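Local structure of transcription factor SPN1 (Saccharomyces cerevisiae, 3NFQ) at residues Lys132-Ala136 / Gln137-Leu141; Val53-Leu56 / Pro57-Ser61. The protein regulates transcription by RNA polymerase II through a conserved central domain, and may act in both the recruitment and post-recruitment steps of TBP. One frame throughout, in Å; residues are numbered along the deposited sequence.

Contact 1: residues Lys132-Ala136 / Gln137-Leu141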
ATOM      1  N   LYS A 132     -15.266  -0.220 -10.628  1.00 28.43           N
ATOM      2  CA  LYS A 132     -15.389   0.612 -11.828  1.00 29.92           C
ATOM      3  C   LYS A 132     -14.527   1.851 -11.806  1.00 29.16           C
ATOM      4  O   LYS A 132     -14.369   2.504 -12.831  1.00 29.35           O
ATOM      5  CB  LYS A 132     -16.833   1.079 -12.015  1.00 32.14           C
ATOM      6  CG  LYS A 132     -17.868  -0.042 -12.044  1.00 37.67           C
ATOM      7  CD  LYS A 132     -17.545  -1.099 -13.094  1.00 45.92           C
ATOM      8  CE  LYS A 132     -18.436  -2.327 -12.859  1.00 50.39           C
ATOM      9  NZ  LYS A 132     -18.326  -3.344 -13.952  1.00 55.00           N
ATOM     10  N   ARG A 133     -13.969   2.189 -10.656  1.00 27.00           N
ATOM     11  CA  ARG A 133     -13.158   3.428 -10.553  1.00 27.29           C
ATOM     12  C   ARG A 133     -11.693   3.271 -10.915  1.00 25.41           C
ATOM     13  O   ARG A 133     -10.934   4.270 -10.934  1.00 26.02           O
ATOM     14  CB  ARG A 133     -13.218   3.967  -9.135  1.00 27.09           C
ATOM     15  CG  ARG A 133     -14.617   4.232  -8.664  1.00 33.21           C
ATOM     16  CD  ARG A 133     -14.509   5.201  -7.539  1.00 39.24           C
ATOM     17  NE  ARG A 133     -15.760   5.323  -6.804  1.00 41.51           N
ATOM     18  CZ  ARG A 133     -16.123   6.408  -6.137  1.00 42.72           C
ATOM     19  NH1 ARG A 133     -15.345   7.493  -6.134  1.00 43.67           N
ATOM     20  NH2 ARG A 133     -17.273   6.405  -5.484  1.00 46.47           N
ATOM     21  N   VAL A 134     -11.264   2.038 -11.160  1.00 23.07           N
ATOM     22  CA  VAL A 134      -9.835   1.748 -11.352  1.00 20.41           C
ATOM     23  C   VAL A 134      -9.526   1.759 -12.832  1.00 20.56           C
ATOM     24  O   VAL A 134     -10.275   1.253 -13.603  1.00 19.85           O
ATOM     25  CB  VAL A 134      -9.466   0.376 -10.730  1.00 20.02           C
ATOM     26  CG1 VAL A 134      -7.998   0.011 -10.955  1.00 18.65           C
ATOM     27  CG2 VAL A 134      -9.793   0.386  -9.240  1.00 22.75           C
ATOM     28  N   GLU A 135      -8.431   2.379 -13.217  1.00 18.70           N
ATOM     29  CA  GLU A 135      -7.970   2.362 -14.591  1.00 20.15           C
ATOM     30  C   GLU A 135      -7.624   0.964 -15.033  1.00 19.13           C
ATOM     31  O   GLU A 135      -7.045   0.212 -14.279  1.00 17.99           O
ATOM     32  CB  GLU A 135      -6.731   3.236 -14.668  1.00 19.68           C
ATOM     33  CG  GLU A 135      -7.070   4.707 -14.488  1.00 23.75           C
ATOM     34  CD  GLU A 135      -8.156   5.185 -15.494  1.00 31.27           C
ATOM     35  OE1 GLU A 135      -7.973   4.950 -16.716  1.00 37.23           O
ATOM     36  OE2 GLU A 135      -9.181   5.755 -15.058  1.00 30.98           O
ATOM     37  N   ALA A 136      -7.986   0.608 -16.268  1.00 19.66           N
ATOM     38  CA  ALA A 136      -7.827  -0.774 -16.714  1.00 18.82           C
ATOM     39  C   ALA A 136      -6.459  -1.297 -16.532  1.00 18.72           C
ATOM     40  O   ALA A 136      -6.287  -2.464 -16.167  1.00 20.58           O
ATOM     41  CB  ALA A 136      -8.280  -0.950 -18.191  1.00 19.13           C
ATOM     42  N   GLN A 137      -5.419  -0.482 -16.776  1.00 18.42           N
ATOM     43  CA  GLN A 137      -4.101  -1.061 -16.683  1.00 19.87           C
ATOM     44  C   GLN A 137      -3.800  -1.543 -15.243  1.00 19.53           C
ATOM     45  O   GLN A 137      -3.130  -2.541 -15.058  1.00 19.42           O
ATOM     46  CB  GLN A 137      -2.986  -0.096 -17.156  1.00 20.61           C
ATOM     47  CG  GLN A 137      -2.720   0.913 -16.085  1.00 29.70           C
ATOM     48  CD  GLN A 137      -1.929   2.146 -16.517  1.00 38.81           C
ATOM     49  OE1 GLN A 137      -0.723   2.265 -16.222  1.00 41.20           O
ATOM     50  NE2 GLN A 137      -2.631   3.106 -17.166  1.00 42.92           N
ATOM     51  N   LEU A 138      -4.335  -0.848 -14.233  1.00 18.98           N
ATOM     52  CA  LEU A 138      -4.090  -1.235 -12.860  1.00 17.23           C
ATOM     53  C   LEU A 138      -4.997  -2.387 -12.438  1.00 15.85           C
ATOM     54  O   LEU A 138      -4.550  -3.232 -11.696  1.00 18.00           O
ATOM     55  CB  LEU A 138      -4.264  -0.034 -11.897  1.00 17.07           C
ATOM     56  CG  LEU A 138      -3.228   1.080 -12.169  1.00 17.64           C
ATOM     57  CD1 LEU A 138      -3.496   2.214 -11.190  1.00 19.04           C
ATOM     58  CD2 LEU A 138      -1.857   0.509 -11.904  1.00 23.20           C
ATOM     59  N   ALA A 139      -6.226  -2.443 -12.949  1.00 16.50           N
ATOM     60  CA  ALA A 139      -7.155  -3.526 -12.621  1.00 16.76           C
ATOM     61  C   ALA A 139      -6.595  -4.861 -13.131  1.00 17.26           C
ATOM     62  O   ALA A 139      -6.617  -5.882 -12.428  1.00 15.04           O
ATOM     63  CB  ALA A 139      -8.570  -3.238 -13.207  1.00 16.08           C
ATOM     64  N   ARG A 140      -6.005  -4.823 -14.333  1.00 17.54           N
ATOM     65  CA  ARG A 140      -5.427  -6.036 -14.923  1.00 17.81           C
ATOM     66  C   ARG A 140      -4.145  -6.439 -14.238  1.00 17.42           C
ATOM     67  O   ARG A 140      -3.840  -7.600 -14.086  1.00 16.11           O
ATOM     68  CB  ARG A 140      -5.205  -5.801 -16.424  1.00 18.16           C
ATOM     69  CG  ARG A 140      -6.505  -5.652 -17.197  1.00 21.02           C
ATOM     70  CD  ARG A 140      -7.489  -6.874 -17.030  1.00 29.97           C
ATOM     71  NE  ARG A 140      -8.741  -6.246 -16.728  1.00 39.33           N
ATOM     72  CZ  ARG A 140      -9.379  -6.250 -15.549  1.00 41.27           C
ATOM     73  NH1 ARG A 140      -9.011  -6.997 -14.495  1.00 42.72           N
ATOM     74  NH2 ARG A 140     -10.456  -5.513 -15.459  1.00 42.51           N
ATOM     75  N   LEU A 141      -3.343  -5.461 -13.846  1.00 16.53           N
ATOM     76  CA  LEU A 141      -2.148  -5.754 -13.082  1.00 17.56           C
ATOM     77  C   LEU A 141      -2.562  -6.385 -11.735  1.00 18.33           C
ATOM     78  O   LEU A 141      -1.962  -7.381 -11.311  1.00 19.68           O
ATOM     79  CB  LEU A 141      -1.227  -4.506 -12.927  1.00 16.20           C
ATOM     80  CG  LEU A 141      -0.087  -4.682 -11.897  1.00 15.79           C
ATOM     81  CD1 LEU A 141       0.865  -5.822 -12.209  1.00 17.87           C
ATOM     82  CD2 LEU A 141       0.664  -3.312 -11.782  1.00 17.87           C
TER
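Val134 packs on Leu138 and Ala139 where the chain enters helix 136-149, the last helix of this all-helical, TFIIS N-terminal-like domain. The motif is a helix N-terminus. Glu135 stands at the N-cap position, and its carbonyl opens the helical bonding. The Glu135 O atom takes two backbone donors. Ala139 N binds it at 3.1 Å, with an N-H...O angle of 159°, in the carbonyl plane. Leu138 N lies closer, at 2.9 Å, but its N-H is more bent, at 131°, and it sits above that plane, off the lone pairs. The next bond repeats the helical step, from Arg140 N to Ala136 O.

The side chain of Val134 runs from CB toward the first turn. Its CG1 branch does the touching. It lies anti to the backbone N (chi1 178°), which directs it at the helix. There Val134 CG1 lies 3.6 Å from Ala139 N. The same CG1 meets the CB of Leu138 at 3.9 Å and the CB of Ala139 at 4.0 Å. The side chains of Val134 and Leu138 cross at about a right angle. Val134 also touches Leu93 in a neighbouring loop, and Leu138 continues the apolar contact onto Phe96 and Gln99 of helix 96-107.

Arg140 follows a different course. Its CB and CG lie against Ala136 O, with CG at 3.4 Å. The chain then bends at chi2 and again at chi3, which folds the guanidinium back along the helix. Arg140 NH1 forms a salt bridge with Glu143 OE2. One guanidinium face meets Ala139, whose CB lies 3.5 Å above the plane and is offset toward the rim.

Contact 2: residues Val53-Leu56 / Pro57-Ser61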
ATOM      1  N   VAL A  53       1.712  11.464  -0.086  1.00 20.59           N
ATOM      2  CA  VAL A  53       2.544  11.821  -1.272  1.00 23.20           C
ATOM      3  C   VAL A  53       3.898  12.299  -0.889  1.00 24.00           C
ATOM      4  O   VAL A  53       4.860  12.046  -1.598  1.00 23.29           O
ATOM      5  CB  VAL A  53       1.882  12.815  -2.287  1.00 24.40           C
ATOM      6  CG1 VAL A  53       0.620  12.239  -2.853  1.00 24.04           C
ATOM      7  CG2 VAL A  53       1.600  14.179  -1.686  1.00 26.23           C
ATOM      8  N   LYS A  54       4.015  12.972   0.258  1.00 23.23           N
ATOM      9  CA  LYS A  54       5.339  13.368   0.679  1.00 23.15           C
ATOM     10  C   LYS A  54       6.188  12.201   1.083  1.00 23.77           C
ATOM     11  O   LYS A  54       7.398  12.267   0.961  1.00 22.80           O
ATOM     12  CB  LYS A  54       5.288  14.311   1.883  1.00 23.82           C
ATOM     13  CG  LYS A  54       4.752  15.675   1.541  1.00 26.26           C
ATOM     14  CD  LYS A  54       4.939  16.567   2.790  1.00 32.03           C
ATOM     15  CE  LYS A  54       4.167  17.846   2.644  1.00 37.90           C
ATOM     16  NZ  LYS A  54       4.001  18.531   3.982  1.00 45.17           N
ATOM     17  N   LEU A  55       5.564  11.166   1.679  1.00 21.22           N
ATOM     18  CA  LEU A  55       6.274   9.997   2.106  1.00 20.28           C
ATOM     19  C   LEU A  55       6.468   8.985   0.959  1.00 19.83           C
ATOM     20  O   LEU A  55       7.322   8.135   1.045  1.00 22.42           O
ATOM     21  CB  LEU A  55       5.552   9.330   3.277  1.00 20.13           C
ATOM     22  CG  LEU A  55       6.186   8.164   4.039  1.00 23.51           C
ATOM     23  CD1 LEU A  55       7.632   8.444   4.597  1.00 20.74           C
ATOM     24  CD2 LEU A  55       5.263   7.773   5.177  1.00 20.37           C
ATOM     25  N   LEU A  56       5.676   9.068  -0.089  1.00 19.57           N
ATOM     26  CA  LEU A  56       5.699   8.031  -1.144  1.00 20.09           C
ATOM     27  C   LEU A  56       7.096   7.662  -1.711  1.00 21.72           C
ATOM     28  O   LEU A  56       7.416   6.494  -1.850  1.00 22.21           O
ATOM     29  CB  LEU A  56       4.679   8.399  -2.233  1.00 19.54           C
ATOM     30  CG  LEU A  56       4.545   7.419  -3.418  1.00 18.81           C
ATOM     31  CD1 LEU A  56       3.959   6.039  -2.936  1.00 15.72           C
ATOM     32  CD2 LEU A  56       3.702   8.058  -4.495  1.00 18.24           C
ATOM     33  N   PRO A  57       7.921   8.660  -2.044  1.00 23.29           N
ATOM     34  CA  PRO A  57       9.293   8.379  -2.533  1.00 24.52           C
ATOM     35  C   PRO A  57      10.082   7.424  -1.631  1.00 24.19           C
ATOM     36  O   PRO A  57      10.772   6.539  -2.114  1.00 25.28           O
ATOM     37  CB  PRO A  57       9.958   9.762  -2.532  1.00 24.43           C
ATOM     38  CG  PRO A  57       8.799  10.720  -2.780  1.00 24.58           C
ATOM     39  CD  PRO A  57       7.631  10.098  -1.981  1.00 22.80           C
ATOM     40  N   LYS A  58       9.994   7.592  -0.330  1.00 24.40           N
ATOM     41  CA  LYS A  58      10.652   6.698   0.585  1.00 24.76           C
ATOM     42  C   LYS A  58      10.047   5.321   0.577  1.00 23.84           C
ATOM     43  O   LYS A  58      10.771   4.312   0.631  1.00 23.83           O
ATOM     44  CB  LYS A  58      10.616   7.255   2.003  1.00 25.79           C
ATOM     45  CG  LYS A  58      11.532   6.511   2.926  1.00 31.59           C
ATOM     46  CD  LYS A  58      11.352   7.051   4.330  1.00 39.71           C
ATOM     47  CE  LYS A  58      12.441   6.582   5.286  1.00 43.61           C
ATOM     48  NZ  LYS A  58      12.246   7.348   6.598  1.00 47.02           N
ATOM     49  N   VAL A  59       8.713   5.244   0.482  1.00 21.06           N
ATOM     50  CA  VAL A  59       8.089   3.958   0.490  1.00 20.26           C
ATOM     51  C   VAL A  59       8.492   3.135  -0.751  1.00 20.32           C
ATOM     52  O   VAL A  59       8.805   1.934  -0.664  1.00 22.22           O
ATOM     53  CB  VAL A  59       6.552   4.134   0.476  1.00 19.31           C
ATOM     54  CG1 VAL A  59       5.874   2.839   0.168  1.00 17.77           C
ATOM     55  CG2 VAL A  59       6.064   4.751   1.811  1.00 16.59           C
ATOM     56  N   VAL A  60       8.431   3.781  -1.899  1.00 22.13           N
ATOM     57  CA  VAL A  60       8.825   3.172  -3.177  1.00 22.37           C
ATOM     58  C   VAL A  60      10.297   2.746  -3.107  1.00 23.85           C
ATOM     59  O   VAL A  60      10.655   1.640  -3.502  1.00 23.22           O
ATOM     60  CB  VAL A  60       8.615   4.186  -4.319  1.00 22.55           C
ATOM     61  CG1 VAL A  60       9.396   3.750  -5.599  1.00 23.25           C
ATOM     62  CG2 VAL A  60       7.117   4.325  -4.628  1.00 23.08           C
ATOM     63  N   SER A  61      11.152   3.630  -2.624  1.00 25.74           N
ATOM     64  CA  SER A  61      12.574   3.306  -2.456  1.00 27.51           C
ATOM     65  C   SER A  61      12.836   2.032  -1.649  1.00 27.50           C
ATOM     66  O   SER A  61      13.482   1.085  -2.120  1.00 27.34           O
ATOM     67  CB  SER A  61      13.287   4.487  -1.831  1.00 28.52           C
ATOM     68  OG  SER A  61      14.648   4.148  -1.671  1.00 36.00           O
TER
HETATM   69  O   HOH W   1       9.887  10.830   0.993  1.00 43.91           O
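Helix 51-63 runs through both segments, but it is kinked where the N atoms of Pro57 and Lys58 lack the bond to the turn before. Pro57 N has no hydrogen to give, and its CD lies 3.4 Å from Val53 O. Regular bonding resumes at Val59. Val59 N reaches Leu55 O at 3.3 Å, and Val60 N reaches Leu56 O at 2.9 Å, almost straight at 177°. Lys58 N makes a weak bond to Leu55 O. A water bridges the kink: it donates to Lys54 O at 2.9 Å and weakly accepts from Lys58 N.

Leu56 CB and Pro57 CD are 3.4 Å apart, a closeness that follows from the peptide linkage. Leu56 holds CG anti to its own N (chi1 -179°), and its CD1 touches Val60 CG2 at 4.0 Å. Leu55 CG meets Val59 CG2 at 4.1 Å, their side chains crossing nearly at right angles. Leu55 CD1 also lies 4.0 Å from CD of the extended Lys58 chain.

The apolar side chains here face three helices. Leu55 and Val59 touch Met25 of helix 10-42, Leu55, Leu56 and Val59 meet Trp84 of helix 77-85, and Leu56 and Val60 pack on Ser101 of helix 96-107.

Contact 1 and contact 2 are separate local contacts, one at the start of a helix and the other at a kink within one. Their centres are 22 Å apart, and their nearest atoms are about 11 Å apart, so they do not touch. Contact 2 comes first along the chain. Contact 1 is the more peripheral, its centre about 16 Å from the centre of the chain, against about 11 Å for contact 2. Helix 96-107 relates them: residues 53-61 pack on Ile98, Ser101 and Leu102, while residues 132-141 touch Phe96, Gln99 and Asn107 of the same helix.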